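Local atomic coordinates of CLIP-associating protein 2 (Mus musculus, PDB entry 3WOZ), a protein that acts on microtubule dynamics through its TOG domains, which are built of HEAT repeats and probably bind tubulin. Residues E49-M54 with E68-F73; D72-H77 with L112-E117; R161-T164 with E168-L171; S194-L199 with P205-L210. One frame throughout, in Å; residues are numbered along the deposited sequence.

Interaction 1. Residues E49-M54 with E68-F73; sequences EIFTRM and ETLVDF
Phe51 reaches from helix 41-54 across to helix 60-77, where Phe73, Leu70 and Thr69 receive its ring. Its CB points toward the other helix and carries the ring forward, so that the ring atoms do all the touching. Along one side of the ring, Phe51 CD2 lies 3.9 Å from Leu70 CD2, a methyl that comes in obliquely. The next atom, Phe51 CE2, makes the closest approach, 3.6 Å from Phe73 CD1. At the tip, Phe51 CZ is 4.3 Å from Thr69 CG2, a looser methyl contact. The two rings form a T-shaped stack: the edge of Phe51 is turned into one face of Phe73, with the ring planes at 87° and the centroids 5.0 Å apart. CE2 meets that face toward the rim rather than over its middle. With CG anti to the backbone N (chi1 176°), Phe73 carries its ring to the place where Phe51 CE2 meets its face. An alanine in place of Phe73 would take away this face, and the Phe51 edge would probably be left beside a gap, with its ring less firmly fixed in rotation. Thr69 turns only its methyl to Phe51; its hydroxyl is hydrogen-bonded to Met65 O within its own helix and also to Gln30 OE1. Further partners of the Phe51 ring are Leu29, Trp84 and Phe66, the last in another edge-to-face pair. The short helix segments run roughly antiparallel at 147°, their axes 12.5 Å apart. Such successive antiparallel helices with an apolar interior are the basic architecture of HEAT-repeat solenoids, the fold of TOG domains.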
loop_
_atom_site.group_PDB
_atom_site.type_symbol
_atom_site.label_atom_id
_atom_site.label_comp_id
_atom_site.label_asym_id
_atom_site.label_seq_id
_atom_site.Cartn_x
_atom_site.Cartn_y
_atom_site.Cartn_z
ATOM N N GLU A 49 -15.787 4.381 3.457
ATOM C CA GLU A 49 -15.665 5.171 4.683
ATOM C C GLU A 49 -15.662 4.279 5.924
ATOM O O GLU A 49 -14.908 4.525 6.870
ATOM C CB GLU A 49 -16.771 6.227 4.755
ATOM C CG GLU A 49 -16.600 7.339 3.717
ATOM C CD GLU A 49 -17.836 8.208 3.541
ATOM O OE1 GLU A 49 -18.865 7.953 4.212
ATOM O OE2 GLU A 49 -17.777 9.149 2.722
ATOM N N ILE A 50 -16.498 3.243 5.901
ATOM C CA ILE A 50 -16.522 2.216 6.942
ATOM C C ILE A 50 -15.199 1.441 6.998
ATOM O O ILE A 50 -14.662 1.197 8.079
ATOM C CB ILE A 50 -17.702 1.235 6.735
ATOM C CG1 ILE A 50 -19.034 1.936 7.042
ATOM C CG2 ILE A 50 -17.538 -0.020 7.606
ATOM C CD1 ILE A 50 -20.271 1.197 6.525
ATOM N N PHE A 51 -14.680 1.071 5.829
ATOM C CA PHE A 51 -13.442 0.304 5.744
ATOM C C PHE A 51 -12.222 1.110 6.188
ATOM O O PHE A 51 -11.306 0.560 6.798
ATOM C CB PHE A 51 -13.237 -0.255 4.330
ATOM C CG PHE A 51 -13.909 -1.583 4.086
ATOM C CD1 PHE A 51 -14.584 -2.251 5.106
ATOM C CD2 PHE A 51 -13.826 -2.190 2.835
ATOM C CE1 PHE A 51 -15.182 -3.487 4.876
ATOM C CE2 PHE A 51 -14.418 -3.423 2.602
ATOM C CZ PHE A 51 -15.096 -4.073 3.628
ATOM N N THR A 52 -12.224 2.406 5.869
ATOM C CA THR A 52 -11.186 3.333 6.314
ATOM C C THR A 52 -11.050 3.301 7.838
ATOM O O THR A 52 -9.939 3.214 8.363
ATOM C CB THR A 52 -11.474 4.778 5.831
ATOM O OG1 THR A 52 -11.512 4.804 4.400
ATOM C CG2 THR A 52 -10.398 5.757 6.318
ATOM N N ARG A 53 -12.190 3.350 8.529
ATOM C CA ARG A 53 -12.227 3.287 9.990
ATOM C C ARG A 53 -11.895 1.885 10.504
ATOM O O ARG A 53 -11.280 1.732 11.564
ATOM C CB ARG A 53 -13.594 3.732 10.516
ATOM C CG ARG A 53 -13.931 5.192 10.231
ATOM C CD ARG A 53 -15.080 5.672 11.105
ATOM N NE ARG A 53 -16.244 4.798 11.006
ATOM C CZ ARG A 53 -17.202 4.927 10.094
ATOM N NH1 ARG A 53 -17.137 5.898 9.192
ATOM N NH2 ARG A 53 -18.223 4.083 10.083
HETATM N N MSE A 54 -12.297 0.867 9.741
HETATM C CA MSE A 54 -12.042 -0.531 10.095
HETATM C C MSE A 54 -10.550 -0.869 10.185
HETATM O O MSE A 54 -10.164 -1.821 10.858
HETATM C CB MSE A 54 -12.747 -1.477 9.121
HETATM C CG MSE A 54 -13.398 -2.670 9.804
HETATM SE SE MSE A 54 -14.868 -3.447 8.785
HETATM C CE MSE A 54 -16.168 -3.702 10.225
ATOM N N GLU A 68 -9.766 -10.178 5.350
ATOM C CA GLU A 68 -10.191 -11.239 4.431
ATOM C C GLU A 68 -11.254 -10.761 3.452
ATOM O O GLU A 68 -11.267 -11.174 2.300
ATOM C CB GLU A 68 -10.714 -12.454 5.199
ATOM C CG GLU A 68 -9.627 -13.250 5.882
ATOM C CD GLU A 68 -10.165 -14.292 6.846
ATOM O OE1 GLU A 68 -11.096 -13.979 7.622
ATOM O OE2 GLU A 68 -9.641 -15.426 6.833
ATOM N N THR A 69 -12.152 -9.908 3.928
ATOM C CA THR A 69 -13.219 -9.349 3.103
ATOM C C THR A 69 -12.659 -8.398 2.038
ATOM O O THR A 69 -13.214 -8.295 0.943
ATOM C CB THR A 69 -14.261 -8.613 3.976
ATOM O OG1 THR A 69 -14.583 -9.423 5.109
ATOM C CG2 THR A 69 -15.544 -8.326 3.192
ATOM N N LEU A 70 -11.558 -7.718 2.365
ATOM C CA LEU A 70 -10.905 -6.773 1.449
ATOM C C LEU A 70 -10.539 -7.409 0.116
ATOM O O LEU A 70 -10.657 -6.768 -0.930
ATOM C CB LEU A 70 -9.640 -6.170 2.079
ATOM C CG LEU A 70 -9.694 -4.857 2.870
ATOM C CD1 LEU A 70 -8.286 -4.484 3.330
ATOM C CD2 LEU A 70 -10.291 -3.713 2.046
ATOM N N VAL A 71 -10.106 -8.669 0.163
ATOM C CA VAL A 71 -9.677 -9.403 -1.029
ATOM C C VAL A 71 -10.815 -9.465 -2.049
ATOM O O VAL A 71 -10.635 -9.099 -3.209
ATOM C CB VAL A 71 -9.172 -10.825 -0.670
ATOM C CG1 VAL A 71 -8.923 -11.665 -1.926
ATOM C CG2 VAL A 71 -7.903 -10.737 0.165
ATOM N N ASP A 72 -11.985 -9.901 -1.589
ATOM C CA ASP A 72 -13.190 -9.972 -2.413
ATOM C C ASP A 72 -13.687 -8.599 -2.842
ATOM O O ASP A 72 -14.150 -8.428 -3.968
ATOM C CB ASP A 72 -14.298 -10.696 -1.649
ATOM C CG ASP A 72 -13.989 -12.152 -1.445
ATOM O OD1 ASP A 72 -13.597 -12.527 -0.313
ATOM O OD2 ASP A 72 -14.108 -12.914 -2.427
ATOM N N PHE A 73 -13.593 -7.637 -1.927
ATOM C CA PHE A 73 -14.037 -6.267 -2.169
ATOM C C PHE A 73 -13.211 -5.619 -3.265
ATOM O O PHE A 73 -13.766 -5.049 -4.204
ATOM C CB PHE A 73 -13.962 -5.455 -0.872
ATOM C CG PHE A 73 -14.301 -3.999 -1.034
ATOM C CD1 PHE A 73 -13.327 -3.024 -0.843
ATOM C CD2 PHE A 73 -15.595 -3.599 -1.358
ATOM C CE1 PHE A 73 -13.635 -1.677 -0.970
ATOM C CE2 PHE A 73 -15.908 -2.256 -1.496
ATOM C CZ PHE A 73 -14.930 -1.293 -1.292
#

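Interaction 2. Residues D72-H77 with L112-E117; sequences DFIQVH and LDITRE
Ile74 and Ile114 join two nearly parallel helices of the HEAT-repeat array, 60-77 and 102-118, which lie side by side with helix 85-96 coming between them in the chain. The segments run at 11° to each other with their axes 9.7 Å apart. At the heart of the contact two branch methyls meet: Ile74 CG2 sits 3.7 Å from Ile114 CG2. In both residues this methyl is anti to the backbone N, while CG1 lies beside that N (chi1 -64° in Ile74 and -61° in Ile114), and the two side chains cross obliquely. The longer arm of Ile74 goes on to a second partner, its CD1 lying 3.6 Å from Thr115 OG1. That hydroxyl is hydrogen-bonded within its own helix, to Ala111 O, so it already has a polar partner where the methyl of Ile74 packs against it. Near-parallel packing of this kind is common between helices of an alpha solenoid, and here Leu88 of helix 85-96 touches both Ile74 and Thr115. The outer margin is polar. Gln75, extended beyond CG, crosses Ile114 at about a right angle and brings Gln75 NE2 to 3.5 Å from Ile114 CD1. Its amide then takes part in a bridge to the other helix: Gln75 NE2 donates to water 1 at 2.7 Å, and the same water donates to Glu117 OE2 at 2.6 Å. On the 112-117 helix itself, Arg116 NH2 forms a salt bridge with Asp113 OD1 of 2.6 Å, meeting the oxygen from above the carboxylate plane.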
loop_
_atom_site.group_PDB
_atom_site.type_symbol
_atom_site.label_atom_id
_atom_site.label_comp_id
_atom_site.label_asym_id
_atom_site.label_seq_id
_atom_site.Cartn_x
_atom_site.Cartn_y
_atom_site.Cartn_z
ATOM N N ASP A 72 -11.985 -9.901 -1.589
ATOM C CA ASP A 72 -13.190 -9.972 -2.413
ATOM C C ASP A 72 -13.687 -8.599 -2.842
ATOM O O ASP A 72 -14.150 -8.428 -3.968
ATOM C CB ASP A 72 -14.298 -10.696 -1.649
ATOM C CG ASP A 72 -13.989 -12.152 -1.445
ATOM O OD1 ASP A 72 -13.597 -12.527 -0.313
ATOM O OD2 ASP A 72 -14.108 -12.914 -2.427
ATOM N N PHE A 73 -13.593 -7.637 -1.927
ATOM C CA PHE A 73 -14.037 -6.267 -2.169
ATOM C C PHE A 73 -13.211 -5.619 -3.265
ATOM O O PHE A 73 -13.766 -5.049 -4.204
ATOM C CB PHE A 73 -13.962 -5.455 -0.872
ATOM C CG PHE A 73 -14.301 -3.999 -1.034
ATOM C CD1 PHE A 73 -13.327 -3.024 -0.843
ATOM C CD2 PHE A 73 -15.595 -3.599 -1.358
ATOM C CE1 PHE A 73 -13.635 -1.677 -0.970
ATOM C CE2 PHE A 73 -15.908 -2.256 -1.496
ATOM C CZ PHE A 73 -14.930 -1.293 -1.292
ATOM N N ILE A 74 -11.887 -5.725 -3.147
ATOM C CA ILE A 74 -10.980 -5.213 -4.163
ATOM C C ILE A 74 -11.215 -5.902 -5.514
ATOM O O ILE A 74 -11.318 -5.233 -6.541
ATOM C CB ILE A 74 -9.495 -5.344 -3.737
ATOM C CG1 ILE A 74 -9.205 -4.471 -2.508
ATOM C CG2 ILE A 74 -8.571 -4.958 -4.884
ATOM C CD1 ILE A 74 -7.984 -4.905 -1.713
ATOM N N GLN A 75 -11.310 -7.230 -5.506
ATOM C CA GLN A 75 -11.492 -7.990 -6.748
ATOM C C GLN A 75 -12.787 -7.647 -7.492
ATOM O O GLN A 75 -12.802 -7.597 -8.715
ATOM C CB GLN A 75 -11.382 -9.495 -6.491
ATOM C CG GLN A 75 -9.943 -9.957 -6.306
ATOM C CD GLN A 75 -9.828 -11.363 -5.749
ATOM O OE1 GLN A 75 -10.807 -11.944 -5.276
ATOM N NE2 GLN A 75 -8.623 -11.915 -5.797
ATOM N N VAL A 76 -13.855 -7.380 -6.747
ATOM C CA VAL A 76 -15.153 -7.065 -7.344
ATOM C C VAL A 76 -15.249 -5.607 -7.820
ATOM O O VAL A 76 -15.798 -5.342 -8.887
ATOM C CB VAL A 76 -16.318 -7.442 -6.379
ATOM C CG1 VAL A 76 -17.643 -6.780 -6.785
ATOM C CG2 VAL A 76 -16.470 -8.960 -6.304
ATOM N N HIS A 77 -14.682 -4.678 -7.051
ATOM C CA HIS A 77 -14.897 -3.249 -7.281
ATOM C C HIS A 77 -13.674 -2.437 -7.714
ATOM O O HIS A 77 -13.749 -1.207 -7.772
ATOM C CB HIS A 77 -15.523 -2.600 -6.037
ATOM C CG HIS A 77 -16.913 -3.071 -5.743
ATOM N ND1 HIS A 77 -17.212 -3.876 -4.664
ATOM C CD2 HIS A 77 -18.082 -2.856 -6.388
ATOM C CE1 HIS A 77 -18.507 -4.134 -4.655
ATOM N NE2 HIS A 77 -19.058 -3.531 -5.693
ATOM N N LEU A 112 -2.357 -6.684 0.239
ATOM C CA LEU A 112 -1.385 -5.902 -0.526
ATOM C C LEU A 112 -1.137 -6.500 -1.908
ATOM O O LEU A 112 -1.049 -5.762 -2.890
ATOM C CB LEU A 112 -0.050 -5.784 0.220
ATOM C CG LEU A 112 0.088 -4.787 1.371
ATOM C CD1 LEU A 112 1.379 -5.063 2.136
ATOM C CD2 LEU A 112 0.052 -3.334 0.865
ATOM N N ASP A 113 -1.014 -7.829 -1.974
ATOM C CA ASP A 113 -0.755 -8.518 -3.238
ATOM C C ASP A 113 -1.929 -8.342 -4.200
ATOM O O ASP A 113 -1.730 -8.095 -5.391
ATOM C CB ASP A 113 -0.486 -10.015 -3.011
ATOM C CG ASP A 113 0.823 -10.284 -2.280
ATOM O OD1 ASP A 113 1.692 -9.387 -2.171
ATOM O OD2 ASP A 113 0.990 -11.424 -1.815
ATOM N N ILE A 114 -3.144 -8.470 -3.669
ATOM C CA ILE A 114 -4.370 -8.254 -4.435
ATOM C C ILE A 114 -4.413 -6.815 -4.962
ATOM O O ILE A 114 -4.632 -6.596 -6.150
ATOM C CB ILE A 114 -5.637 -8.569 -3.581
ATOM C CG1 ILE A 114 -5.644 -10.034 -3.123
ATOM C CG2 ILE A 114 -6.924 -8.226 -4.335
ATOM C CD1 ILE A 114 -5.603 -11.052 -4.234
ATOM N N THR A 115 -4.186 -5.849 -4.073
ATOM C CA THR A 115 -4.109 -4.432 -4.446
ATOM C C THR A 115 -3.134 -4.220 -5.595
ATOM O O THR A 115 -3.476 -3.598 -6.594
ATOM C CB THR A 115 -3.674 -3.555 -3.249
ATOM O OG1 THR A 115 -4.584 -3.754 -2.166
ATOM C CG2 THR A 115 -3.660 -2.063 -3.624
ATOM N N ARG A 116 -1.929 -4.758 -5.450
ATOM C CA ARG A 116 -0.852 -4.545 -6.415
ATOM C C ARG A 116 -1.195 -5.019 -7.822
ATOM O O ARG A 116 -0.751 -4.414 -8.800
ATOM C CB ARG A 116 0.425 -5.222 -5.928
ATOM C CG ARG A 116 1.723 -4.574 -6.400
ATOM C CD ARG A 116 2.880 -4.999 -5.484
ATOM N NE ARG A 116 2.906 -6.452 -5.353
ATOM C CZ ARG A 116 2.772 -7.133 -4.218
ATOM N NH1 ARG A 116 2.623 -6.521 -3.044
ATOM N NH2 ARG A 116 2.807 -8.452 -4.269
ATOM N N GLU A 117 -1.988 -6.087 -7.917
ATOM C CA GLU A 117 -2.371 -6.641 -9.214
ATOM C C GLU A 117 -3.722 -6.128 -9.716
ATOM O O GLU A 117 -4.150 -6.492 -10.808
ATOM C CB GLU A 117 -2.354 -8.184 -9.184
ATOM C CG GLU A 117 -3.483 -8.827 -8.375
ATOM C CD GLU A 117 -3.340 -10.345 -8.237
ATOM O OE1 GLU A 117 -2.213 -10.868 -8.357
ATOM O OE2 GLU A 117 -4.363 -11.019 -7.996
HETATM O O HOH W 1 -6.916 -10.655 -7.534
#

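Interaction 3. Residues R161-T164 with E168-L171; sequences RDFT and ETRL
Phe163 and Thr164 adopt extended backbone angles (phi/psi -113°/113° for Phe163) just after a short 3-10 turn, and the chain then enters helix 167-179, where Thr169 faces back toward them with 7.2 Å between Thr164 CA and Thr169 CA. Two groups press on the threonine. From the ring, Phe163 CE2 comes to 3.4 Å from Thr169 CG2, the methyl lying oblique to the ring; CD2 of the same ring is a little farther off. From the backbone, Thr164 O lies 3.4 Å from Thr169 CB. The Thr169 methyl stands anti to its own backbone N, which directs it at the aromatic ring and leaves OG1 on another side, where it is hydrogen-bonded to Ser166 OG near the start of the helix. Water 2 ties the turn together: it accepts from Thr164 N at 2.8 Å and donates to Asp162 O at 3.2 Å, so two backbone groups either side of Phe163 share one solvent molecule. A third bond, between water 2 and Thr169 OG1 at 3.4 Å, is weak, and carries the link as far as the helix. The connection between helices 141-155 and 167-179 is thus folded down on the start of the helix it leads into. Around it, Met129 of helix 121-133 touches Thr169, while Leu199 and Leu202 of helix 186-202 and Phe207 of helix 204-212 pack on Phe163.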
loop_
_atom_site.group_PDB
_atom_site.type_symbol
_atom_site.label_atom_id
_atom_site.label_comp_id
_atom_site.label_asym_id
_atom_site.label_seq_id
_atom_site.Cartn_x
_atom_site.Cartn_y
_atom_site.Cartn_z
ATOM N N ARG A 161 7.910 3.829 -18.527
ATOM C CA ARG A 161 7.385 5.201 -18.507
ATOM C C ARG A 161 6.395 5.466 -17.363
ATOM O O ARG A 161 5.756 6.524 -17.310
ATOM C CB ARG A 161 6.802 5.594 -19.880
ATOM C CG ARG A 161 6.629 7.113 -20.140
ATOM C CD ARG A 161 7.735 7.988 -19.522
ATOM N NE ARG A 161 9.062 7.729 -20.080
ATOM C CZ ARG A 161 10.206 7.873 -19.412
ATOM N NH1 ARG A 161 10.202 8.267 -18.143
ATOM N NH2 ARG A 161 11.362 7.612 -20.011
ATOM N N ASP A 162 6.288 4.515 -16.437
ATOM C CA ASP A 162 5.555 4.744 -15.195
ATOM C C ASP A 162 6.467 5.448 -14.188
ATOM O O ASP A 162 6.003 5.990 -13.185
ATOM C CB ASP A 162 5.035 3.428 -14.610
ATOM C CG ASP A 162 3.942 2.791 -15.453
ATOM O OD1 ASP A 162 3.817 1.549 -15.405
ATOM O OD2 ASP A 162 3.205 3.516 -16.154
ATOM N N PHE A 163 7.769 5.428 -14.472
ATOM C CA PHE A 163 8.772 6.055 -13.622
ATOM C C PHE A 163 9.413 7.252 -14.329
ATOM O O PHE A 163 10.127 7.090 -15.322
ATOM C CB PHE A 163 9.828 5.029 -13.209
ATOM C CG PHE A 163 11.019 5.623 -12.505
ATOM C CD1 PHE A 163 12.258 5.673 -13.134
ATOM C CD2 PHE A 163 10.903 6.131 -11.215
ATOM C CE1 PHE A 163 13.368 6.219 -12.486
ATOM C CE2 PHE A 163 12.008 6.682 -10.562
ATOM C CZ PHE A 163 13.239 6.728 -11.200
ATOM N N THR A 164 9.150 8.450 -13.807
ATOM C CA THR A 164 9.650 9.689 -14.406
ATOM C C THR A 164 10.445 10.544 -13.418
ATOM O O THR A 164 10.190 10.523 -12.207
ATOM C CB THR A 164 8.510 10.551 -15.006
ATOM O OG1 THR A 164 7.498 10.772 -14.018
ATOM C CG2 THR A 164 7.887 9.872 -16.218
ATOM N N GLU A 168 8.654 15.143 -7.041
ATOM C CA GLU A 168 8.199 14.188 -6.025
ATOM C C GLU A 168 9.000 12.887 -6.030
ATOM O O GLU A 168 9.371 12.377 -4.971
ATOM C CB GLU A 168 6.711 13.882 -6.200
ATOM C CG GLU A 168 5.798 14.940 -5.610
ATOM C CD GLU A 168 4.322 14.597 -5.739
ATOM O OE1 GLU A 168 3.974 13.676 -6.516
ATOM O OE2 GLU A 168 3.508 15.259 -5.060
ATOM N N THR A 169 9.269 12.370 -7.225
ATOM C CA THR A 169 10.015 11.128 -7.385
ATOM C C THR A 169 11.498 11.341 -7.076
ATOM O O THR A 169 12.179 10.430 -6.603
ATOM C CB THR A 169 9.808 10.532 -8.792
ATOM O OG1 THR A 169 8.408 10.521 -9.096
ATOM C CG2 THR A 169 10.323 9.111 -8.858
ATOM N N ARG A 170 11.978 12.554 -7.341
ATOM C CA ARG A 170 13.325 12.972 -6.967
ATOM C C ARG A 170 13.441 13.101 -5.446
ATOM O O ARG A 170 14.445 12.702 -4.856
ATOM C CB ARG A 170 13.649 14.304 -7.643
ATOM C CG ARG A 170 15.124 14.626 -7.784
ATOM C CD ARG A 170 15.384 15.593 -8.946
ATOM N NE ARG A 170 14.434 16.708 -8.994
ATOM C CZ ARG A 170 13.572 16.931 -9.986
ATOM N NH1 ARG A 170 13.530 16.124 -11.041
ATOM N NH2 ARG A 170 12.753 17.972 -9.925
ATOM N N LEU A 171 12.400 13.656 -4.828
ATOM C CA LEU A 171 12.316 13.817 -3.375
ATOM C C LEU A 171 12.225 12.463 -2.658
ATOM O O LEU A 171 12.728 12.311 -1.545
ATOM C CB LEU A 171 11.108 14.696 -3.017
ATOM C CG LEU A 171 10.804 15.129 -1.576
ATOM C CD1 LEU A 171 11.822 16.132 -1.046
ATOM C CD2 LEU A 171 9.399 15.713 -1.492
HETATM O O HOH W 2 7.358 8.510 -11.674
#

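Interaction 4. Residues S194-L199 with P205-L210; sequences SVLISL and PEFTML
Phe207 projects from helix 204-212 toward the side of helix 186-202, and its ring lodges beside Leu196 and Leu199. Its CG is anti to the backbone N (chi1 -166°), and the ring is turned nearly perpendicular to the CA-CB-CG plane (chi2 -92°); CD2, CE2 and CZ lie nearest the two leucines. Phe207 CE2 is 4.0 Å from Leu199 CB, with Phe207 CD2 equally near that carbon. Leu199 therefore offers the root of its side chain, and its branched end leads away from the ring. Leu196, one turn earlier, does the reverse: it brings a terminal methyl, Leu196 CD2, to 4.1 Å from Phe207 CZ. This side chain crosses that of Phe207 at about a right angle. Both leucines hold CG anti to the carbonyl carbon with an extended chi2. The carbonyl of Leu196 also lies by the end of the ring, Leu196 O 4.1 Å from Phe207 CZ and oblique to the ring. Beyond these segments, Leu226 touches the same phenylalanine, and Leu196 also touches Val173, Val176 and Ile177 of helix 167-179. A serine in place of Phe207 would probably leave a gap between the two helices and strip Leu196 and Leu199 of an apolar partner. The loose spacing of these carbons and the absence of any polar pairing across the two segments imply that they are held together here by dispersion and the burial of apolar surface, a contact set by shape rather than by directed bonds.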
loop_
_atom_site.group_PDB
_atom_site.type_symbol
_atom_site.label_atom_id
_atom_site.label_comp_id
_atom_site.label_asym_id
_atom_site.label_seq_id
_atom_site.Cartn_x
_atom_site.Cartn_y
_atom_site.Cartn_z
ATOM N N SER A 194 17.609 -2.736 -3.034
ATOM C CA SER A 194 16.768 -3.422 -4.004
ATOM C C SER A 194 15.843 -2.445 -4.727
ATOM O O SER A 194 15.646 -2.567 -5.935
ATOM C CB SER A 194 15.972 -4.550 -3.336
ATOM O OG SER A 194 15.157 -4.054 -2.288
ATOM N N VAL A 195 15.296 -1.471 -3.997
ATOM C CA VAL A 195 14.448 -0.437 -4.606
ATOM C C VAL A 195 15.235 0.395 -5.623
ATOM O O VAL A 195 14.797 0.558 -6.762
ATOM C CB VAL A 195 13.762 0.464 -3.547
ATOM C CG1 VAL A 195 13.214 1.747 -4.173
ATOM C CG2 VAL A 195 12.638 -0.295 -2.873
ATOM N N LEU A 196 16.403 0.887 -5.215
ATOM C CA LEU A 196 17.265 1.674 -6.102
ATOM C C LEU A 196 17.725 0.860 -7.307
ATOM O O LEU A 196 17.728 1.362 -8.429
ATOM C CB LEU A 196 18.468 2.245 -5.341
ATOM C CG LEU A 196 18.176 3.275 -4.246
ATOM C CD1 LEU A 196 19.456 3.668 -3.528
ATOM C CD2 LEU A 196 17.476 4.510 -4.797
ATOM N N ILE A 197 18.090 -0.396 -7.065
ATOM C CA ILE A 197 18.480 -1.326 -8.123
ATOM C C ILE A 197 17.342 -1.520 -9.127
ATOM O O ILE A 197 17.540 -1.356 -10.334
ATOM C CB ILE A 197 18.930 -2.705 -7.544
ATOM C CG1 ILE A 197 20.292 -2.596 -6.837
ATOM C CG2 ILE A 197 18.951 -3.795 -8.625
ATOM C CD1 ILE A 197 21.490 -2.337 -7.754
ATOM N N SER A 198 16.156 -1.854 -8.619
ATOM C CA SER A 198 14.998 -2.129 -9.472
ATOM C C SER A 198 14.577 -0.922 -10.310
ATOM O O SER A 198 14.272 -1.073 -11.491
ATOM C CB SER A 198 13.818 -2.667 -8.654
ATOM O OG SER A 198 13.531 -1.831 -7.547
ATOM N N LEU A 199 14.569 0.265 -9.706
ATOM C CA LEU A 199 14.223 1.490 -10.436
ATOM C C LEU A 199 15.260 1.829 -11.508
ATOM O O LEU A 199 14.908 2.306 -12.588
ATOM C CB LEU A 199 14.022 2.673 -9.483
ATOM C CG LEU A 199 12.873 2.613 -8.467
ATOM C CD1 LEU A 199 12.833 3.889 -7.640
ATOM C CD2 LEU A 199 11.519 2.363 -9.129
ATOM N N PRO A 205 17.935 5.395 -18.327
ATOM C CA PRO A 205 18.140 6.801 -18.696
ATOM C C PRO A 205 17.424 7.793 -17.778
ATOM O O PRO A 205 18.035 8.770 -17.343
ATOM C CB PRO A 205 17.577 6.876 -20.120
ATOM C CG PRO A 205 17.749 5.506 -20.652
ATOM C CD PRO A 205 17.452 4.610 -19.481
ATOM N N GLU A 206 16.156 7.529 -17.465
ATOM C CA GLU A 206 15.379 8.412 -16.594
ATOM C C GLU A 206 15.904 8.419 -15.156
ATOM O O GLU A 206 15.766 9.418 -14.449
ATOM C CB GLU A 206 13.893 8.037 -16.628
ATOM C CG GLU A 206 12.946 9.095 -16.066
ATOM C CD GLU A 206 12.653 10.243 -17.033
ATOM O OE1 GLU A 206 11.944 11.186 -16.624
ATOM O OE2 GLU A 206 13.116 10.210 -18.195
ATOM N N PHE A 207 16.505 7.307 -14.733
ATOM C CA PHE A 207 17.118 7.224 -13.408
ATOM C C PHE A 207 18.473 7.927 -13.369
ATOM O O PHE A 207 18.856 8.482 -12.338
ATOM C CB PHE A 207 17.273 5.771 -12.948
ATOM C CG PHE A 207 17.579 5.635 -11.481
ATOM C CD1 PHE A 207 18.895 5.574 -11.031
ATOM C CD2 PHE A 207 16.551 5.581 -10.547
ATOM C CE1 PHE A 207 19.178 5.456 -9.677
ATOM C CE2 PHE A 207 16.827 5.464 -9.190
ATOM C CZ PHE A 207 18.143 5.402 -8.755
ATOM N N THR A 208 19.196 7.886 -14.487
ATOM C CA THR A 208 20.472 8.590 -14.617
ATOM C C THR A 208 20.244 10.103 -14.534
ATOM O O THR A 208 21.015 10.822 -13.894
ATOM C CB THR A 208 21.196 8.218 -15.931
ATOM O OG1 THR A 208 21.145 6.798 -16.121
ATOM C CG2 THR A 208 22.660 8.662 -15.898
HETATM N N MSE A 209 19.165 10.562 -15.167
HETATM C CA MSE A 209 18.748 11.961 -15.144
HETATM C C MSE A 209 18.373 12.382 -13.719
HETATM O O MSE A 209 18.718 13.481 -13.275
HETATM C CB MSE A 209 17.557 12.155 -16.084
HETATM C CG MSE A 209 17.638 13.378 -16.984
HETATM SE SE MSE A 209 16.243 13.357 -18.359
HETATM C CE MSE A 209 14.730 13.913 -17.262
ATOM N N LEU A 210 17.666 11.491 -13.020
ATOM C CA LEU A 210 17.281 11.666 -11.616
ATOM C C LEU A 210 18.511 11.900 -10.731
ATOM O O LEU A 210 18.569 12.881 -9.990
ATOM C CB LEU A 210 16.500 10.427 -11.141
ATOM C CG LEU A 210 15.672 10.294 -9.846
ATOM C CD1 LEU A 210 16.418 10.730 -8.583
ATOM C CD2 LEU A 210 14.326 10.999 -9.938
#

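Overall arrangement
From the N terminus, interaction 1 closes the 13-residue connection between helices 41-54 and 60-77. Interaction 2 starts on that second helix, sharing Asp72 and Phe73, and spans 34 residues, helix 85-96 among them, to reach helix 102-118; Val71 of interaction 1 also packs on Ile114. The other two follow in series without nesting or crossing: interaction 3 closes the short connection into helix 167-179, and interaction 4 spans the bend from helix 186-202 to helix 204-212. Their centres are 9 Å apart, and they touch, among other places, through a long, weak ion pair of Arg161 with Glu206. Centres of interactions 1 and 4 are 34 Å apart, on opposite sides of the chain's centre.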